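PDB 4H41: putative alpha-L-fucosidase from Bacteroides thetaiotaomicron, which probably hydrolyses alpha-L-fucosidic bonds of host glycans, using a TIM-barrel domain whose function is not established. Local coordinates for residues Gly31-Gly36 against Glu335-Lys340; Ile288-Leu293 against Gly327-Arg332. All coordinates share one frame; numbering follows the deposited sequence.

Contact 1. Residues Gly31-Gly36 against Glu335-Lys340; sequences GLKITG and EYFEIK
Tyr336 OH meets Gly31 N at 3.4 Å, but the angle there is too poor for a hydrogen bond; the hydroxyl is instead bonded to the backbone N of Asn30, one residue earlier, and more weakly to OE2 of Glu298. Tyr336 CG lies anti to its own backbone N (chi1 176°), and from there the ring carries its oxygen to the incoming chain. Phe337 makes the larger apolar contact. Lys33 CG sits over one face of the Phe337 ring, 3.8 Å from the centroid and 25° off the normal, which meets the geometry of a CH-pi contact. The lysine chain then runs on extended, CE still 3.9 Å from Phe337 CD1, and the lysine and phenylalanine chains run antiparallel, side by side. The opposite face of the Phe337 ring is taken by Tyr336 CD2, 3.6 Å above the plane and over the centre. At the ring's edge, near its plane, Gly31 O approaches Phe337 CE1 to 3.3 Å, so the ring is bounded on both faces and along part of its rim. Just beyond, Glu338 takes positive phi (53°) in a Schellman motif that ends the helix. The C-terminal helix 324-337 thus packs beside the lead-in to strand 34-39, where the (beta/alpha)8 barrel closes between its first and last strands, while Leu297 of helix 290-302 touches both Phe337 and Ile34.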
loop_
_atom_site.group_PDB
_atom_site.type_symbol
_atom_site.label_atom_id
_atom_site.label_comp_id
_atom_site.label_asym_id
_atom_site.label_seq_id
_atom_site.Cartn_x
_atom_site.Cartn_y
_atom_site.Cartn_z
ATOM N N GLY B 31 -27.781 -7.069 -9.713
ATOM C CA GLY B 31 -27.480 -5.916 -8.883
ATOM C C GLY B 31 -27.696 -4.662 -9.705
ATOM O O GLY B 31 -27.831 -4.692 -10.919
ATOM N N LEU B 32 -27.728 -3.569 -9.060
ATOM C CA LEU B 32 -27.889 -2.294 -9.721
ATOM C C LEU B 32 -26.576 -1.934 -10.380
ATOM O O LEU B 32 -25.544 -1.923 -9.707
ATOM C CB LEU B 32 -28.301 -1.270 -8.663
ATOM C CG LEU B 32 -28.573 0.152 -9.083
ATOM C CD1 LEU B 32 -29.584 0.230 -10.204
ATOM C CD2 LEU B 32 -29.056 0.934 -7.904
ATOM N N LYS B 33 -26.594 -1.622 -11.672
ATOM C CA LYS B 33 -25.354 -1.276 -12.359
ATOM C C LYS B 33 -24.870 0.075 -11.907
ATOM O O LYS B 33 -25.699 0.990 -11.704
ATOM C CB LYS B 33 -25.557 -1.257 -13.867
ATOM C CG LYS B 33 -25.860 -2.635 -14.449
ATOM C CD LYS B 33 -26.196 -2.551 -15.956
ATOM C CE LYS B 33 -26.784 -3.835 -16.502
ATOM N NZ LYS B 33 -27.501 -3.634 -17.802
ATOM N N ILE B 34 -23.538 0.254 -11.906
ATOM C CA ILE B 34 -22.901 1.546 -11.582
ATOM C C ILE B 34 -22.987 2.429 -12.826
ATOM O O ILE B 34 -22.487 2.058 -13.891
ATOM C CB ILE B 34 -21.441 1.321 -11.091
ATOM C CG1 ILE B 34 -21.475 0.681 -9.686
ATOM C CG2 ILE B 34 -20.683 2.651 -11.022
ATOM C CD1 ILE B 34 -20.214 0.061 -9.281
ATOM N N THR B 35 -23.651 3.548 -12.721
ATOM C CA THR B 35 -23.806 4.458 -13.852
ATOM C C THR B 35 -23.233 5.851 -13.561
ATOM O O THR B 35 -23.356 6.741 -14.384
ATOM C CB THR B 35 -25.271 4.549 -14.289
ATOM O OG1 THR B 35 -26.028 5.058 -13.192
ATOM C CG2 THR B 35 -25.806 3.220 -14.832
ATOM N N GLY B 36 -22.563 6.006 -12.440
ATOM C CA GLY B 36 -21.854 7.227 -12.107
ATOM C C GLY B 36 -20.606 6.952 -11.318
ATOM O O GLY B 36 -20.478 5.915 -10.647
ATOM N N GLU B 335 -18.108 -9.383 -16.644
ATOM C CA GLU B 335 -18.598 -10.741 -16.779
ATOM C C GLU B 335 -19.972 -10.933 -16.093
ATOM O O GLU B 335 -20.897 -11.490 -16.666
ATOM C CB GLU B 335 -17.562 -11.733 -16.199
ATOM C CG GLU B 335 -16.401 -11.897 -17.150
ATOM C CD GLU B 335 -15.247 -12.754 -16.670
ATOM O OE1 GLU B 335 -15.289 -13.193 -15.500
ATOM O OE2 GLU B 335 -14.245 -12.874 -17.412
ATOM N N TYR B 336 -20.118 -10.422 -14.897
ATOM C CA TYR B 336 -21.365 -10.519 -14.125
ATOM C C TYR B 336 -22.501 -9.765 -14.761
ATOM O O TYR B 336 -23.627 -10.256 -14.725
ATOM C CB TYR B 336 -21.099 -10.007 -12.705
ATOM C CG TYR B 336 -22.308 -9.948 -11.802
ATOM C CD1 TYR B 336 -22.778 -11.086 -11.151
ATOM C CD2 TYR B 336 -23.000 -8.760 -11.611
ATOM C CE1 TYR B 336 -23.895 -11.026 -10.311
ATOM C CE2 TYR B 336 -24.138 -8.700 -10.798
ATOM C CZ TYR B 336 -24.543 -9.816 -10.109
ATOM O OH TYR B 336 -25.647 -9.696 -9.298
ATOM N N PHE B 337 -22.215 -8.607 -15.387
ATOM C CA PHE B 337 -23.207 -7.774 -16.021
ATOM C C PHE B 337 -23.311 -7.988 -17.523
ATOM O O PHE B 337 -24.095 -7.296 -18.159
ATOM C CB PHE B 337 -22.920 -6.301 -15.718
ATOM C CG PHE B 337 -23.377 -5.932 -14.328
ATOM C CD1 PHE B 337 -24.726 -5.997 -13.985
ATOM C CD2 PHE B 337 -22.486 -5.456 -13.394
ATOM C CE1 PHE B 337 -25.163 -5.615 -12.709
ATOM C CE2 PHE B 337 -22.913 -5.125 -12.096
ATOM C CZ PHE B 337 -24.247 -5.224 -11.756
ATOM N N GLU B 338 -22.562 -8.932 -18.073
ATOM C CA GLU B 338 -22.556 -9.305 -19.484
ATOM C C GLU B 338 -22.335 -8.075 -20.371
ATOM O O GLU B 338 -23.034 -7.858 -21.353
ATOM C CB GLU B 338 -23.846 -10.064 -19.846
ATOM C CG GLU B 338 -23.908 -11.383 -19.113
ATOM C CD GLU B 338 -24.980 -12.302 -19.656
ATOM O OE1 GLU B 338 -26.139 -11.858 -19.777
ATOM O OE2 GLU B 338 -24.658 -13.469 -19.966
ATOM N N ILE B 339 -21.327 -7.272 -20.001
ATOM C CA ILE B 339 -20.982 -6.056 -20.745
ATOM C C ILE B 339 -19.903 -6.402 -21.741
ATOM O O ILE B 339 -18.827 -6.868 -21.343
ATOM C CB ILE B 339 -20.534 -4.943 -19.776
ATOM C CG1 ILE B 339 -21.682 -4.563 -18.809
ATOM C CG2 ILE B 339 -20.052 -3.715 -20.570
ATOM C CD1 ILE B 339 -21.273 -3.680 -17.680
ATOM N N LYS B 340 -20.117 -6.048 -23.007
ATOM C CA LYS B 340 -19.151 -6.355 -24.062
ATOM C C LYS B 340 -17.929 -5.415 -24.054
ATOM O O LYS B 340 -17.958 -4.309 -23.438
ATOM C CB LYS B 340 -19.839 -6.340 -25.445
ATOM C CG LYS B 340 -19.817 -5.005 -26.190
ATOM C CD LYS B 340 -21.021 -4.714 -27.139
ATOM C CE LYS B 340 -20.632 -4.276 -28.550
ATOM N NZ LYS B 340 -21.361 -5.011 -29.625
ATOM O OXT LYS B 340 -16.951 -5.791 -24.726
#

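Contact 2. Residues Ile288-Leu293 against Gly327-Arg332; sequences IKFDKL and GHLYDR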
loop_
_atom_site.group_PDB
_atom_site.type_symbol
_atom_site.label_atom_id
_atom_site.label_comp_id
_atom_site.label_asym_id
_atom_site.label_seq_id
_atom_site.Cartn_x
_atom_site.Cartn_y
_atom_site.Cartn_z
ATOM N N ILE B 288 -11.667 -3.336 -4.009
ATOM C CA ILE B 288 -12.503 -4.293 -3.293
ATOM C C ILE B 288 -12.541 -5.648 -3.988
ATOM O O ILE B 288 -12.406 -5.766 -5.203
ATOM C CB ILE B 288 -13.942 -3.701 -3.126
ATOM C CG1 ILE B 288 -14.690 -4.353 -1.963
ATOM C CG2 ILE B 288 -14.746 -3.789 -4.410
ATOM C CD1 ILE B 288 -15.992 -3.623 -1.601
ATOM N N LYS B 289 -12.790 -6.685 -3.190
ATOM C CA LYS B 289 -13.129 -8.003 -3.688
ATOM C C LYS B 289 -14.481 -7.908 -4.454
ATOM O O LYS B 289 -15.476 -7.416 -3.914
ATOM C CB LYS B 289 -13.241 -9.009 -2.517
ATOM C CG LYS B 289 -13.762 -10.368 -2.943
ATOM C CD LYS B 289 -13.843 -11.361 -1.776
ATOM C CE LYS B 289 -12.530 -11.822 -1.263
ATOM N NZ LYS B 289 -12.728 -12.959 -0.305
ATOM N N PHE B 290 -14.492 -8.345 -5.711
ATOM C CA PHE B 290 -15.686 -8.286 -6.543
ATOM C C PHE B 290 -16.950 -8.787 -5.819
ATOM O O PHE B 290 -17.985 -8.118 -5.855
ATOM C CB PHE B 290 -15.504 -9.097 -7.828
ATOM C CG PHE B 290 -16.808 -9.177 -8.591
ATOM C CD1 PHE B 290 -17.435 -8.025 -9.052
ATOM C CD2 PHE B 290 -17.487 -10.375 -8.700
ATOM C CE1 PHE B 290 -18.679 -8.099 -9.689
ATOM C CE2 PHE B 290 -18.751 -10.434 -9.288
ATOM C CZ PHE B 290 -19.313 -9.302 -9.811
ATOM N N ASP B 291 -16.876 -9.938 -5.161
ATOM C CA ASP B 291 -18.090 -10.484 -4.495
ATOM C C ASP B 291 -18.640 -9.558 -3.446
ATOM O O ASP B 291 -19.847 -9.493 -3.282
ATOM C CB ASP B 291 -17.873 -11.879 -3.891
ATOM C CG ASP B 291 -18.137 -13.020 -4.866
ATOM O OD1 ASP B 291 -18.713 -12.759 -5.954
ATOM O OD2 ASP B 291 -17.886 -14.190 -4.488
ATOM N N LYS B 292 -17.789 -8.740 -2.805
ATOM C CA LYS B 292 -18.311 -7.761 -1.843
ATOM C C LYS B 292 -19.059 -6.658 -2.566
ATOM O O LYS B 292 -20.151 -6.257 -2.124
ATOM C CB LYS B 292 -17.191 -7.171 -0.994
ATOM C CG LYS B 292 -16.579 -8.184 -0.029
ATOM C CD LYS B 292 -15.346 -7.613 0.664
ATOM C CE LYS B 292 -14.689 -8.652 1.565
ATOM N NZ LYS B 292 -13.548 -8.038 2.301
ATOM N N LEU B 293 -18.495 -6.153 -3.674
ATOM C CA LEU B 293 -19.151 -5.114 -4.471
ATOM C C LEU B 293 -20.491 -5.677 -5.000
ATOM O O LEU B 293 -21.528 -5.002 -4.968
ATOM C CB LEU B 293 -18.276 -4.672 -5.635
ATOM C CG LEU B 293 -18.880 -3.570 -6.516
ATOM C CD1 LEU B 293 -19.221 -2.331 -5.742
ATOM C CD2 LEU B 293 -17.925 -3.167 -7.631
ATOM N N GLY B 327 -8.161 -3.372 -12.633
ATOM C CA GLY B 327 -8.395 -3.875 -13.995
ATOM C C GLY B 327 -9.047 -5.236 -13.968
ATOM O O GLY B 327 -9.954 -5.506 -14.745
ATOM N N HIS B 328 -8.621 -6.093 -13.034
ATOM C CA HIS B 328 -9.239 -7.388 -12.865
ATOM C C HIS B 328 -10.669 -7.226 -12.336
ATOM O O HIS B 328 -11.571 -7.924 -12.800
ATOM C CB HIS B 328 -8.386 -8.263 -11.940
ATOM C CG HIS B 328 -7.061 -8.624 -12.545
ATOM N ND1 HIS B 328 -6.986 -9.284 -13.765
ATOM C CD2 HIS B 328 -5.802 -8.403 -12.093
ATOM C CE1 HIS B 328 -5.692 -9.472 -14.005
ATOM N NE2 HIS B 328 -4.933 -8.880 -13.058
ATOM N N LEU B 329 -10.905 -6.289 -11.415
ATOM C CA LEU B 329 -12.263 -6.007 -10.922
ATOM C C LEU B 329 -13.184 -5.614 -12.087
ATOM O O LEU B 329 -14.325 -6.064 -12.163
ATOM C CB LEU B 329 -12.266 -4.892 -9.894
ATOM C CG LEU B 329 -13.650 -4.512 -9.291
ATOM C CD1 LEU B 329 -14.392 -5.704 -8.762
ATOM C CD2 LEU B 329 -13.446 -3.543 -8.112
ATOM N N TYR B 330 -12.653 -4.810 -12.987
ATOM C CA TYR B 330 -13.399 -4.363 -14.181
ATOM C C TYR B 330 -13.825 -5.562 -15.016
ATOM O O TYR B 330 -14.963 -5.621 -15.441
ATOM C CB TYR B 330 -12.503 -3.438 -14.997
ATOM C CG TYR B 330 -13.144 -2.758 -16.188
ATOM C CD1 TYR B 330 -13.773 -1.528 -16.054
ATOM C CD2 TYR B 330 -12.937 -3.237 -17.471
ATOM C CE1 TYR B 330 -14.230 -0.822 -17.158
ATOM C CE2 TYR B 330 -13.409 -2.548 -18.587
ATOM C CZ TYR B 330 -14.019 -1.323 -18.425
ATOM O OH TYR B 330 -14.448 -0.630 -19.532
ATOM N N ASP B 331 -12.928 -6.541 -15.187
ATOM C CA ASP B 331 -13.234 -7.770 -15.933
ATOM C C ASP B 331 -14.298 -8.608 -15.220
ATOM O O ASP B 331 -15.213 -9.070 -15.870
ATOM C CB ASP B 331 -11.977 -8.591 -16.143
ATOM C CG ASP B 331 -10.938 -7.959 -17.049
ATOM O OD1 ASP B 331 -11.282 -6.979 -17.761
ATOM O OD2 ASP B 331 -9.763 -8.410 -17.007
ATOM N N ARG B 332 -14.196 -8.784 -13.902
ATOM C CA ARG B 332 -15.215 -9.561 -13.141
ATOM C C ARG B 332 -16.575 -8.880 -13.215
ATOM O O ARG B 332 -17.609 -9.555 -13.331
ATOM C CB ARG B 332 -14.809 -9.732 -11.673
ATOM C CG ARG B 332 -13.476 -10.417 -11.396
ATOM C CD ARG B 332 -13.385 -11.898 -11.763
ATOM N NE ARG B 332 -13.307 -12.152 -13.205
ATOM C CZ ARG B 332 -12.269 -11.890 -14.000
ATOM N NH1 ARG B 332 -11.137 -11.390 -13.502
ATOM N NH2 ARG B 332 -12.346 -12.136 -15.293
#
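The Phe290 ring has Arg332 over one face and Leu329 at its edge. Arg332 CB stands 4.1 Å from the ring centroid, 26° off the normal, a CH-pi contact; Arg332 O lies over the same face, also offset from the centre. Leu329 CD1 is close to the ring plane, 3.8 Å from Phe290 CD1, and also reaches back to Phe290 CA at 3.6 Å. The other leucine branch, CD2, touches Ile288 CG2 at 3.9 Å, so the two branches divide between Phe290 and Ile288 at the start of helix 290-302. Bends at chi2 and chi3 lead the Arg332 guanidinium away from the ring, its plane 81° from that of Phe290, to a salt bridge with Glu335 and a hydrogen bond to Asn50 O of the second subunit. An alanine in place of Phe290 is likely to open a gap beneath Arg332 CB and leave Leu329 CD1 without the ring edge. Asn50 of that subunit also bonds Phe290 N and Ile288 O, which puts the helix start at a subunit interface. Within the barrel, helices 290-302 and 324-337 follow strands 269-273 and 307-310 and pack as neighbours in its outer layer.

Contacts 1 and 2 share helix 324-337 and have centres about 11 Å apart; the segments of contact 2 both fall, in sequence, between those of contact 1. Tyr336 CB lies 3.5 Å from Phe290 CZ, and Ile34 CD1 packs 4.3 Å from Leu293 CD2. The two are thus in direct van der Waals contact where helices 290-302 and 324-337 meet the first barrel strand, contact 1 bringing the lead-in to that strand against the last helix. Their centres lie about 17 and 18 Å from the centre of the chain, on the same side of it. Neither includes residues of the two polyether pockets. Contact 1 lies at the N-terminal end of strand 34-39, so it is probably remote from the catalytic end, as in other TIM barrels, where active sites form at the C-terminal strand ends.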